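Long-range contacts in 3-phosphoshikimate 1-carboxyvinyltransferase (PDB 7M0O), which probably catalyses transfer of the enolpyruvyl group of phosphoenolpyruvate to the 5-hydroxyl of shikimate 3-phosphate, releasing inorganic phosphate on the way to chorismate: residues Val24-Pro30 with Asp55-Asp60; Thr242-Thr248 with Val270-Thr276; Thr158-Leu162 with Thr187-Met191. All coordinates share one frame; numbering follows the deposited sequence.

How the interactions relate
Along the chain the order is interaction 1, interaction 3, interaction 2, each closing before the next opens. EPSP synthases fold into two globular lobes built largely of helices and small sheets. Interactions 1 and 3 belong to one lobe, their centres about 18 Å apart and both in touch with helix 8-20, which carries Arg13, predicted to bind shikimate 3-phosphate. Interaction 2 lies in the other lobe, about 20 Å from interaction 1 and about 24 Å from interaction 3, centre to centre. None of the three touches another. Of the three, only interaction 3 comes close to a predicted site residue, through Thr187 and Arg13; interaction 1 and interaction 2, a strand pair ending in a type II beta turn, join strands within their own sheets.

Interaction 1: Val24-Pro30 with Asp55-Asp60; sequences VTTLVRP and DTWQVD
Trp57 carries its CG beside the backbone N and opposite the carbonyl carbon (chi1 -64°), which lays the indole against Pro30; Arg29 bends at its second and third torsions and runs alongside Asp55, pointing the same way. The proline meets the indole through its CG methylene, which stands 3.6 Å from the centroid of the five-membered ring and almost exactly on the ring normal, a CH-pi contact over the face. At the neighbouring pair the attraction is one of charge: Arg29 NE is a long 3.9 Å from Asp55 OD2, and the carboxylate lies over the rim of one guanidinium face, the two planes 23° apart, so no N-H points at the oxygen. The backbone is held more firmly there, with Arg29 N 2.7 Å from Asp55 O. Strands 24-28 and 56-60 run antiparallel at the centre of a four-stranded mixed sheet, flanked by strands 216-218 and 50-52, in one lobe of the EPSP synthase fold. Two hydrogen-bonded pairs lock the register: Thr25 with Val59, and Leu27 with Trp57, where Leu27 N reaches Trp57 O at 2.8 Å and 169°. Thr25, Leu27, Trp57 and Val59 fill the buried face, and helix 8-20 packs against Thr25, Trp57 and Val59; Trp57 also receives Arg52 in a cation-pi contact. The other face is more open. On it Val24 sets CG1 3.5 Å from Gln58 CG and CG2 3.4 Å from Asp60 OD1, while the other oxygen of Asp60 forms a salt bridge with Arg49. Val28 CG2 and Thr56 CG2 lie side by side, 4.1 Å apart.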
ATOM      1  N   VAL A  24     -12.612  21.352  -4.302  1.00 19.44           N
ATOM      2  CA  VAL A  24     -12.610  20.730  -2.981  1.00 15.46           C
ATOM      3  C   VAL A  24     -12.704  19.224  -3.172  1.00 15.47           C
ATOM      4  O   VAL A  24     -13.664  18.725  -3.769  1.00 17.39           O
ATOM      5  CB  VAL A  24     -13.760  21.255  -2.108  1.00 21.05           C
ATOM      6  CG1 VAL A  24     -13.717  20.576  -0.754  1.00 17.72           C
ATOM      7  CG2 VAL A  24     -13.653  22.764  -1.959  1.00 28.39           C
ATOM      8  N   THR A  25     -11.692  18.500  -2.700  1.00 12.84           N
ATOM      9  CA  THR A  25     -11.684  17.045  -2.770  1.00 16.04           C
ATOM     10  C   THR A  25     -12.142  16.455  -1.446  1.00 14.57           C
ATOM     11  O   THR A  25     -11.741  16.918  -0.375  1.00 13.83           O
ATOM     12  CB  THR A  25     -10.289  16.512  -3.104  1.00 10.88           C
ATOM     13  OG1 THR A  25      -9.985  16.823  -4.450  1.00 13.83           O
ATOM     14  CG2 THR A  25     -10.204  14.995  -2.921  1.00 16.25           C
ATOM     15  N   THR A  26     -12.978  15.426  -1.533  1.00 13.46           N
ATOM     16  CA  THR A  26     -13.397  14.647  -0.373  1.00 15.04           C
ATOM     17  C   THR A  26     -12.762  13.263  -0.471  1.00 18.47           C
ATOM     18  O   THR A  26     -12.955  12.555  -1.467  1.00 19.83           O
ATOM     19  CB  THR A  26     -14.922  14.561  -0.304  1.00 21.21           C
ATOM     20  OG1 THR A  26     -15.469  15.887  -0.322  1.00 23.14           O
ATOM     21  CG2 THR A  26     -15.382  13.840   0.967  1.00 22.15           C
ATOM     22  N   LEU A  27     -11.977  12.901   0.541  1.00 13.90           N
ATOM     23  CA  LEU A  27     -11.383  11.578   0.661  1.00 15.06           C
ATOM     24  C   LEU A  27     -12.212  10.770   1.649  1.00 17.23           C
ATOM     25  O   LEU A  27     -12.398  11.191   2.798  1.00 17.92           O
ATOM     26  CB  LEU A  27      -9.937  11.673   1.140  1.00 16.86           C
ATOM     27  CG  LEU A  27      -9.008  12.552   0.298  1.00 14.98           C
ATOM     28  CD1 LEU A  27      -7.596  12.460   0.838  1.00 14.84           C
ATOM     29  CD2 LEU A  27      -9.068  12.103  -1.153  1.00 12.29           C
ATOM     30  N   VAL A  28     -12.693   9.611   1.218  1.00 13.29           N
ATOM     31  CA  VAL A  28     -13.553   8.780   2.058  1.00 14.69           C
ATOM     32  C   VAL A  28     -12.736   7.630   2.647  1.00 20.87           C
ATOM     33  O   VAL A  28     -12.047   6.902   1.921  1.00 15.09           O
ATOM     34  CB  VAL A  28     -14.762   8.274   1.254  1.00 22.74           C
ATOM     35  CG1 VAL A  28     -15.718   7.524   2.144  1.00 16.43           C
ATOM     36  CG2 VAL A  28     -15.466   9.455   0.589  1.00 23.21           C
ATOM     37  N   ARG A  29     -12.821   7.466   3.970  1.00 18.00           N
ATOM     38  CA  ARG A  29     -12.122   6.448   4.753  1.00 16.36           C
ATOM     39  C   ARG A  29     -10.608   6.420   4.543  1.00 16.68           C
ATOM     40  O   ARG A  29     -10.039   5.329   4.403  1.00 15.35           O
ATOM     41  CB  ARG A  29     -12.678   5.052   4.453  1.00 21.33           C
ATOM     42  CG  ARG A  29     -14.207   4.940   4.392  1.00 30.64           C
ATOM     43  CD  ARG A  29     -14.869   5.536   5.621  1.00 34.96           C
ATOM     44  NE  ARG A  29     -15.979   4.722   6.116  1.00 38.56           N
ATOM     45  CZ  ARG A  29     -17.180   4.657   5.547  1.00 37.74           C
ATOM     46  NH1 ARG A  29     -17.448   5.354   4.449  1.00 40.05           N
ATOM     47  NH2 ARG A  29     -18.119   3.886   6.081  1.00 39.81           N
ATOM     48  N   PRO A  30      -9.908   7.554   4.541  1.00 15.10           N
ATOM     49  CA  PRO A  30      -8.442   7.491   4.474  1.00 14.99           C
ATOM     50  C   PRO A  30      -7.870   6.815   5.717  1.00 12.20           C
ATOM     51  O   PRO A  30      -8.490   6.772   6.780  1.00 20.65           O
ATOM     52  CB  PRO A  30      -8.025   8.964   4.410  1.00 16.32           C
ATOM     53  CG  PRO A  30      -9.090   9.659   5.189  1.00 22.58           C
ATOM     54  CD  PRO A  30     -10.369   8.928   4.834  1.00 21.18           C
ATOM     55  N   ASP A  55     -14.806   9.872   9.257  1.00 14.90           N
ATOM     56  CA  ASP A  55     -14.994   9.098   8.035  1.00 18.57           C
ATOM     57  C   ASP A  55     -14.384   9.736   6.794  1.00 23.82           C
ATOM     58  O   ASP A  55     -14.030   9.007   5.866  1.00 21.36           O
ATOM     59  CB  ASP A  55     -16.490   8.869   7.767  1.00 25.65           C
ATOM     60  CG  ASP A  55     -17.084   7.758   8.628  1.00 35.78           C
ATOM     61  OD1 ASP A  55     -18.331   7.659   8.688  1.00 41.61           O
ATOM     62  OD2 ASP A  55     -16.316   6.985   9.250  1.00 31.33           O
ATOM     63  N   THR A  56     -14.279  11.069   6.728  1.00 20.05           N
ATOM     64  CA  THR A  56     -13.877  11.753   5.498  1.00 19.84           C
ATOM     65  C   THR A  56     -12.979  12.938   5.818  1.00 24.91           C
ATOM     66  O   THR A  56     -13.164  13.624   6.826  1.00 25.31           O
ATOM     67  CB  THR A  56     -15.078  12.280   4.663  1.00 20.94           C
ATOM     68  OG1 THR A  56     -15.816  13.256   5.415  1.00 23.58           O
ATOM     69  CG2 THR A  56     -16.019  11.153   4.252  1.00 26.87           C
ATOM     70  N   TRP A  57     -12.016  13.189   4.931  1.00 19.06           N
ATOM     71  CA  TRP A  57     -11.192  14.392   4.967  1.00 19.56           C
ATOM     72  C   TRP A  57     -11.547  15.271   3.776  1.00 16.96           C
ATOM     73  O   TRP A  57     -11.763  14.773   2.663  1.00 18.63           O
ATOM     74  CB  TRP A  57      -9.694  14.069   4.928  1.00 17.40           C
ATOM     75  CG  TRP A  57      -9.190  13.305   6.120  1.00 22.86           C
ATOM     76  CD1 TRP A  57      -9.940  12.676   7.080  1.00 28.29           C
ATOM     77  CD2 TRP A  57      -7.820  13.052   6.454  1.00 21.24           C
ATOM     78  NE1 TRP A  57      -9.117  12.066   7.998  1.00 27.17           N
ATOM     79  CE2 TRP A  57      -7.810  12.281   7.633  1.00 28.48           C
ATOM     80  CE3 TRP A  57      -6.602  13.413   5.874  1.00 28.33           C
ATOM     81  CZ2 TRP A  57      -6.625  11.871   8.245  1.00 30.60           C
ATOM     82  CZ3 TRP A  57      -5.430  13.000   6.480  1.00 31.53           C
ATOM     83  CH2 TRP A  57      -5.450  12.238   7.652  1.00 24.69           C
ATOM     84  N   GLN A  58     -11.596  16.578   4.012  1.00 17.50           N
ATOM     85  CA  GLN A  58     -11.959  17.563   3.003  1.00 23.72           C
ATOM     86  C   GLN A  58     -10.781  18.506   2.796  1.00 14.81           C
ATOM     87  O   GLN A  58     -10.273  19.080   3.766  1.00 19.84           O
ATOM     88  CB  GLN A  58     -13.192  18.331   3.467  1.00 25.82           C
ATOM     89  CG  GLN A  58     -13.882  19.140   2.431  1.00 31.20           C
ATOM     90  CD  GLN A  58     -15.378  19.102   2.616  1.00 37.42           C
ATOM     91  OE1 GLN A  58     -16.027  18.110   2.296  1.00 40.08           O
ATOM     92  NE2 GLN A  58     -15.933  20.172   3.166  1.00 43.17           N
ATOM     93  N   VAL A  59     -10.317  18.644   1.549  1.00 13.29           N
ATOM     94  CA  VAL A  59      -9.140  19.464   1.245  1.00 16.17           C
ATOM     95  C   VAL A  59      -9.492  20.445   0.134  1.00 17.24           C
ATOM     96  O   VAL A  59      -9.908  20.029  -0.950  1.00 16.68           O
ATOM     97  CB  VAL A  59      -7.924  18.617   0.827  1.00 17.42           C
ATOM     98  CG1 VAL A  59      -6.689  19.513   0.615  1.00 17.61           C
ATOM     99  CG2 VAL A  59      -7.632  17.506   1.855  1.00 14.62           C
ATOM    100  N   ASP A  60      -9.306  21.739   0.394  1.00 18.18           N
ATOM    101  CA  ASP A  60      -9.431  22.759  -0.646  1.00 18.19           C
ATOM    102  C   ASP A  60      -8.153  22.759  -1.467  1.00 17.75           C
ATOM    103  O   ASP A  60      -7.088  23.134  -0.962  1.00 16.58           O
ATOM    104  CB  ASP A  60      -9.659  24.135  -0.032  1.00 19.01           C
ATOM    105  CG  ASP A  60     -11.082  24.354   0.387  1.00 30.31           C
ATOM    106  OD1 ASP A  60     -11.752  23.370   0.772  1.00 29.34           O
ATOM    107  OD2 ASP A  60     -11.528  25.521   0.341  1.00 37.60           O
TER

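Interaction 2: Thr242-Thr248 with Val270-Thr276; sequences TVPGLGT and VGADATT
Thr242 OG1 and Thr276 OG1 meet at 2.7 Å, a hydrogen bond in which either hydroxyl could be the donor. Each side chain holds its oxygen beside its own backbone N, and the two cross at an angle on the face they share with Pro244 and Ala274. The backbones pair next: Val243 N binds Thr275 O at 3.0 Å, whereas the return bond from Thr275 N to Val243 O is weak. Ala274 CB packs 3.8 Å from Pro244 CA. Strands 240-244 and 274-278 are neighbours in a three-stranded antiparallel sheet of the other lobe of the EPSP synthase fold, and the first ends in a type II beta turn, Val243 to Leu246, with Pro244 and Gly245 at its two central positions. Gly245 has a positive phi, at which a beta carbon would press on the preceding carbonyl oxygen; its N reaches Asp273 O at 2.8 Å. At the last residue of the turn, Thr275 OG1 gives a proton to Leu246 O at 2.8 Å from well above the carbonyl plane. A valine in place of Thr275 would keep the bulk but would probably leave the carbonyl of buried Leu246 without this donor and the end of the turn less firmly tied. Gly247 then passes close against the opposing chain, its CA 3.1 Å from Gly271 O, where a side chain would collide with the carbonyl oxygens of Gly271 and Ala272. On the inner face Val243 and Thr275 both lean on Phe230 of helix 223-235. Thr248 N closes the contact on Gly271 O, 2.9 Å away but bent to 133°.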
ATOM      1  N   THR A 242     -17.827  -9.410   4.595  1.00 12.62           N
ATOM      2  CA  THR A 242     -17.881  -8.404   3.544  1.00  9.05           C
ATOM      3  C   THR A 242     -16.884  -7.296   3.856  1.00 13.18           C
ATOM      4  O   THR A 242     -16.817  -6.826   4.996  1.00 13.89           O
ATOM      5  CB  THR A 242     -19.295  -7.823   3.407  1.00 13.40           C
ATOM      6  OG1 THR A 242     -20.204  -8.890   3.084  1.00 11.30           O
ATOM      7  CG2 THR A 242     -19.336  -6.774   2.298  1.00 11.47           C
ATOM      8  N   VAL A 243     -16.123  -6.875   2.842  1.00 12.12           N
ATOM      9  CA  VAL A 243     -15.245  -5.711   2.966  1.00 11.61           C
ATOM     10  C   VAL A 243     -15.744  -4.586   2.070  1.00 10.92           C
ATOM     11  O   VAL A 243     -15.497  -4.608   0.850  1.00 13.02           O
ATOM     12  CB  VAL A 243     -13.785  -6.060   2.620  1.00 10.13           C
ATOM     13  CG1 VAL A 243     -12.894  -4.818   2.754  1.00 11.60           C
ATOM     14  CG2 VAL A 243     -13.258  -7.188   3.528  1.00 14.29           C
ATOM     15  N   PRO A 244     -16.450  -3.589   2.607  1.00 13.56           N
ATOM     16  CA  PRO A 244     -16.885  -2.476   1.757  1.00 14.89           C
ATOM     17  C   PRO A 244     -15.679  -1.690   1.266  1.00 10.39           C
ATOM     18  O   PRO A 244     -14.718  -1.472   2.008  1.00 15.33           O
ATOM     19  CB  PRO A 244     -17.770  -1.630   2.685  1.00 13.98           C
ATOM     20  CG  PRO A 244     -18.061  -2.485   3.893  1.00 17.29           C
ATOM     21  CD  PRO A 244     -16.874  -3.422   4.009  1.00 15.41           C
ATOM     22  N   GLY A 245     -15.747  -1.246   0.016  1.00 12.71           N
ATOM     23  CA  GLY A 245     -14.692  -0.445  -0.574  1.00 16.96           C
ATOM     24  C   GLY A 245     -13.747  -1.218  -1.460  1.00 18.06           C
ATOM     25  O   GLY A 245     -12.909  -0.604  -2.140  1.00 15.68           O
ATOM     26  N   LEU A 246     -13.839  -2.548  -1.459  1.00 14.60           N
ATOM     27  CA  LEU A 246     -13.122  -3.399  -2.394  1.00 11.17           C
ATOM     28  C   LEU A 246     -14.163  -3.976  -3.336  1.00 13.98           C
ATOM     29  O   LEU A 246     -14.985  -4.802  -2.923  1.00 12.08           O
ATOM     30  CB  LEU A 246     -12.357  -4.507  -1.665  1.00 14.84           C
ATOM     31  CG  LEU A 246     -11.129  -4.093  -0.860  1.00 16.35           C
ATOM     32  CD1 LEU A 246     -10.451  -5.330  -0.249  1.00 13.72           C
ATOM     33  CD2 LEU A 246     -10.145  -3.309  -1.720  1.00 14.87           C
ATOM     34  N   GLY A 247     -14.150  -3.514  -4.581  1.00 15.04           N
ATOM     35  CA  GLY A 247     -15.145  -3.907  -5.554  1.00 13.23           C
ATOM     36  C   GLY A 247     -14.541  -4.214  -6.907  1.00 15.70           C
ATOM     37  O   GLY A 247     -13.321  -4.384  -7.025  1.00 15.05           O
ATOM     38  N   THR A 248     -15.387  -4.261  -7.940  1.00 15.94           N
ATOM     39  CA  THR A 248     -14.937  -4.705  -9.257  0.51 18.38           C
ATOM     40  C   THR A 248     -13.855  -3.798  -9.828  1.00 19.68           C
ATOM     41  O   THR A 248     -12.964  -4.272 -10.544  1.00 28.03           O
ATOM     42  CB  THR A 248     -16.115  -4.773 -10.238  0.51 21.98           C
ATOM     43  OG1 THR A 248     -17.212  -5.472  -9.639  0.51 21.12           O
ATOM     44  CG2 THR A 248     -15.704  -5.510 -11.508  0.51 21.65           C
ATOM     45  N   VAL A 270     -18.097 -10.247  -5.913  1.00 13.90           N
ATOM     46  CA  VAL A 270     -17.376  -8.988  -6.045  1.00 14.98           C
ATOM     47  C   VAL A 270     -18.365  -7.984  -6.629  1.00 15.57           C
ATOM     48  O   VAL A 270     -18.683  -8.025  -7.822  1.00 16.54           O
ATOM     49  CB  VAL A 270     -16.123  -9.134  -6.913  1.00 12.36           C
ATOM     50  CG1 VAL A 270     -15.427  -7.782  -7.040  1.00 14.96           C
ATOM     51  CG2 VAL A 270     -15.184 -10.158  -6.300  1.00 15.57           C
ATOM     52  N   GLY A 271     -18.883  -7.101  -5.773  1.00 13.42           N
ATOM     53  CA  GLY A 271     -19.838  -6.097  -6.192  1.00 12.96           C
ATOM     54  C   GLY A 271     -19.131  -4.848  -6.684  1.00 18.60           C
ATOM     55  O   GLY A 271     -17.906  -4.747  -6.659  1.00 16.56           O
ATOM     56  N   ALA A 272     -19.933  -3.873  -7.125  1.00 15.44           N
ATOM     57  CA  ALA A 272     -19.354  -2.599  -7.547  1.00 17.85           C
ATOM     58  C   ALA A 272     -18.615  -1.897  -6.414  1.00 17.76           C
ATOM     59  O   ALA A 272     -17.592  -1.240  -6.656  1.00 19.62           O
ATOM     60  CB  ALA A 272     -20.443  -1.683  -8.106  1.00 18.85           C
ATOM     61  N   ASP A 273     -19.109  -2.013  -5.172  1.00 16.42           N
ATOM     62  CA  ASP A 273     -18.573  -1.217  -4.073  1.00 17.40           C
ATOM     63  C   ASP A 273     -18.192  -2.057  -2.859  1.00 17.11           C
ATOM     64  O   ASP A 273     -17.909  -1.486  -1.796  1.00 17.80           O
ATOM     65  CB  ASP A 273     -19.576  -0.140  -3.631  1.00 20.20           C
ATOM     66  CG  ASP A 273     -19.984   0.798  -4.760  1.00 35.33           C
ATOM     67  OD1 ASP A 273     -19.089   1.353  -5.430  1.00 31.03           O
ATOM     68  OD2 ASP A 273     -21.207   0.980  -4.972  1.00 39.02           O
ATOM     69  N   ALA A 274     -18.189  -3.382  -2.979  1.00 12.41           N
ATOM     70  CA  ALA A 274     -17.957  -4.245  -1.820  1.00 10.98           C
ATOM     71  C   ALA A 274     -17.785  -5.668  -2.324  1.00  8.39           C
ATOM     72  O   ALA A 274     -18.272  -6.013  -3.397  1.00 11.69           O
ATOM     73  CB  ALA A 274     -19.113  -4.187  -0.816  1.00 12.22           C
ATOM     74  N   THR A 275     -17.111  -6.502  -1.513  1.00  9.46           N
ATOM     75  CA  THR A 275     -16.863  -7.906  -1.833  1.00 12.95           C
ATOM     76  C   THR A 275     -17.273  -8.766  -0.656  1.00  8.73           C
ATOM     77  O   THR A 275     -16.838  -8.515   0.470  1.00 10.41           O
ATOM     78  CB  THR A 275     -15.379  -8.169  -2.161  1.00  9.18           C
ATOM     79  OG1 THR A 275     -15.064  -7.558  -3.412  1.00 11.94           O
ATOM     80  CG2 THR A 275     -15.091  -9.679  -2.311  1.00 12.24           C
ATOM     81  N   THR A 276     -18.067  -9.806  -0.922  1.00  9.52           N
ATOM     82  CA  THR A 276     -18.522 -10.731   0.109  1.00 11.94           C
ATOM     83  C   THR A 276     -17.982 -12.127  -0.180  1.00 10.35           C
ATOM     84  O   THR A 276     -18.099 -12.611  -1.310  1.00 12.32           O
ATOM     85  CB  THR A 276     -20.057 -10.769   0.165  1.00 12.34           C
ATOM     86  OG1 THR A 276     -20.569  -9.450   0.423  1.00 14.02           O
ATOM     87  CG2 THR A 276     -20.515 -11.711   1.267  1.00 13.25           C
TER

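Interaction 3: Thr158-Leu162 with Thr187-Met191; sequences TALLL and TLAMM
Thr158 and Thr187 join their hydroxyls at 2.8 Å, OG1 to OG1, between two buried helices that run nearly parallel, 21° apart, with segment axes 10.6 Å from each other. This is helix-to-helix packing within one lobe of the EPSP synthase fold. In both threonines the methyl is turned opposite the backbone N, and Thr158 CG2 comes 3.9 Å from Thr187 CG2, giving the polar pair an apolar flank. Leu161 presents CD2 to Leu188 CD2 at 4.0 Å; one turn beyond the threonines, Leu162 CD2 rests 3.8 Å from Met191 CG. The thioether of Met191 reaches across to the other helix: its chain is extended to SD and then bends (chi3 67°), bringing CE to 3.2 Å from Leu161 O, a tight approach.

Further out, other groups surround this layer. Thr187 OG1 is also hydrogen-bonded to NE of Arg13, a residue of the predicted shikimate 3-phosphate site, so the threonine pair probably helps position that guanidinium. Phe84 of helix 79-90 touches Thr158 and Leu162, Val198 touches Leu188 and Met191, and Tyr212, which packs on Met191, hydrogen-bonds through OH to Leu162 O.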
ATOM      1  N   THR A 158       6.774   8.007  -8.168  1.00 13.93           N
ATOM      2  CA  THR A 158       5.383   8.402  -7.985  1.00 13.36           C
ATOM      3  C   THR A 158       5.261   9.881  -7.627  1.00 13.27           C
ATOM      4  O   THR A 158       4.359  10.572  -8.121  1.00 11.57           O
ATOM      5  CB  THR A 158       4.747   7.490  -6.929  1.00 20.58           C
ATOM      6  OG1 THR A 158       4.394   6.250  -7.557  1.00 20.28           O
ATOM      7  CG2 THR A 158       3.525   8.118  -6.291  1.00 15.61           C
ATOM      8  N   ALA A 159       6.193  10.400  -6.823  1.00 13.09           N
ATOM      9  CA  ALA A 159       6.235  11.838  -6.555  1.00 12.74           C
ATOM     10  C   ALA A 159       6.409  12.657  -7.842  1.00 10.49           C
ATOM     11  O   ALA A 159       5.719  13.669  -8.032  1.00 11.27           O
ATOM     12  CB  ALA A 159       7.361  12.151  -5.562  1.00 13.01           C
ATOM     13  N   LEU A 160       7.312  12.232  -8.738  1.00 14.35           N
ATOM     14  CA  LEU A 160       7.509  12.957  -9.996  1.00 13.37           C
ATOM     15  C   LEU A 160       6.286  12.852 -10.902  1.00 13.75           C
ATOM     16  O   LEU A 160       5.886  13.842 -11.531  1.00 14.50           O
ATOM     17  CB  LEU A 160       8.748  12.432 -10.725  1.00 18.72           C
ATOM     18  CG  LEU A 160      10.091  12.841 -10.126  1.00 19.09           C
ATOM     19  CD1 LEU A 160      11.230  12.223 -10.921  1.00 16.21           C
ATOM     20  CD2 LEU A 160      10.223  14.375 -10.050  1.00 20.00           C
ATOM     21  N   LEU A 161       5.678  11.662 -10.996  1.00 12.43           N
ATOM     22  CA  LEU A 161       4.434  11.538 -11.760  1.00 13.35           C
ATOM     23  C   LEU A 161       3.366  12.480 -11.218  1.00 11.74           C
ATOM     24  O   LEU A 161       2.707  13.205 -11.978  1.00 12.13           O
ATOM     25  CB  LEU A 161       3.932  10.089 -11.732  1.00 12.00           C
ATOM     26  CG  LEU A 161       4.748   9.067 -12.526  1.00 12.16           C
ATOM     27  CD1 LEU A 161       4.446   7.652 -12.009  1.00 15.55           C
ATOM     28  CD2 LEU A 161       4.419   9.184 -14.011  1.00 16.56           C
ATOM     29  N   LEU A 162       3.197  12.505  -9.895  1.00 12.91           N
ATOM     30  CA  LEU A 162       2.173  13.353  -9.298  1.00 10.58           C
ATOM     31  C   LEU A 162       2.472  14.828  -9.525  1.00 11.36           C
ATOM     32  O   LEU A 162       1.547  15.631  -9.692  1.00 12.40           O
ATOM     33  CB  LEU A 162       2.046  13.034  -7.807  1.00  9.82           C
ATOM     34  CG  LEU A 162       1.410  11.665  -7.503  1.00 13.44           C
ATOM     35  CD1 LEU A 162       1.543  11.325  -6.028  1.00 13.15           C
ATOM     36  CD2 LEU A 162      -0.026  11.628  -7.925  1.00 12.52           C
ATOM     37  N   THR A 187      -0.617   4.474  -9.240  1.00 16.75           N
ATOM     38  CA  THR A 187      -0.457   5.925  -9.314  1.00 12.64           C
ATOM     39  C   THR A 187      -1.134   6.481 -10.562  1.00 14.34           C
ATOM     40  O   THR A 187      -1.834   7.499 -10.501  1.00 13.16           O
ATOM     41  CB  THR A 187       1.019   6.317  -9.297  1.00 14.87           C
ATOM     42  OG1 THR A 187       1.645   5.867  -8.090  1.00 14.97           O
ATOM     43  CG2 THR A 187       1.169   7.838  -9.394  1.00 14.46           C
ATOM     44  N   LEU A 188      -0.975   5.800 -11.701  1.00 15.39           N
ATOM     45  CA  LEU A 188      -1.567   6.318 -12.927  1.00 14.92           C
ATOM     46  C   LEU A 188      -3.090   6.260 -12.878  1.00 14.95           C
ATOM     47  O   LEU A 188      -3.763   7.176 -13.361  1.00 14.51           O
ATOM     48  CB  LEU A 188      -1.032   5.557 -14.137  1.00 17.82           C
ATOM     49  CG  LEU A 188       0.481   5.637 -14.351  1.00 18.94           C
ATOM     50  CD1 LEU A 188       0.866   5.055 -15.701  1.00 24.52           C
ATOM     51  CD2 LEU A 188       0.984   7.064 -14.243  1.00 17.33           C
ATOM     52  N   ALA A 189      -3.654   5.199 -12.293  1.00 14.59           N
ATOM     53  CA  ALA A 189      -5.105   5.107 -12.202  1.00 19.22           C
ATOM     54  C   ALA A 189      -5.676   6.195 -11.295  1.00 15.54           C
ATOM     55  O   ALA A 189      -6.760   6.734 -11.563  1.00 13.57           O
ATOM     56  CB  ALA A 189      -5.513   3.724 -11.702  1.00 14.60           C
ATOM     57  N   MET A 190      -4.973   6.519 -10.208  1.00 15.83           N
ATOM     58  CA  MET A 190      -5.463   7.566  -9.316  1.00 15.34           C
ATOM     59  C   MET A 190      -5.392   8.930  -9.995  1.00 14.01           C
ATOM     60  O   MET A 190      -6.317   9.747  -9.874  1.00 12.16           O
ATOM     61  CB  MET A 190      -4.679   7.547  -8.002  1.00 14.29           C
ATOM     62  CG  MET A 190      -4.909   6.261  -7.181  1.00 12.96           C
ATOM     63  SD  MET A 190      -4.082   6.235  -5.580  1.00 14.90           S
ATOM     64  CE  MET A 190      -4.959   7.567  -4.739  1.00 10.77           C
ATOM     65  N   MET A 191      -4.312   9.188 -10.737  1.00 14.70           N
ATOM     66  CA  MET A 191      -4.235  10.426 -11.503  1.00 12.73           C
ATOM     67  C   MET A 191      -5.385  10.523 -12.506  1.00 15.47           C
ATOM     68  O   MET A 191      -5.922  11.616 -12.735  1.00 16.16           O
ATOM     69  CB  MET A 191      -2.870  10.527 -12.191  1.00 13.89           C
ATOM     70  CG  MET A 191      -1.672  10.714 -11.222  1.00 12.17           C
ATOM     71  SD  MET A 191      -0.048  10.628 -12.016  1.00 13.49           S
ATOM     72  CE  MET A 191      -0.109  12.111 -13.036  1.00 13.14           C
TER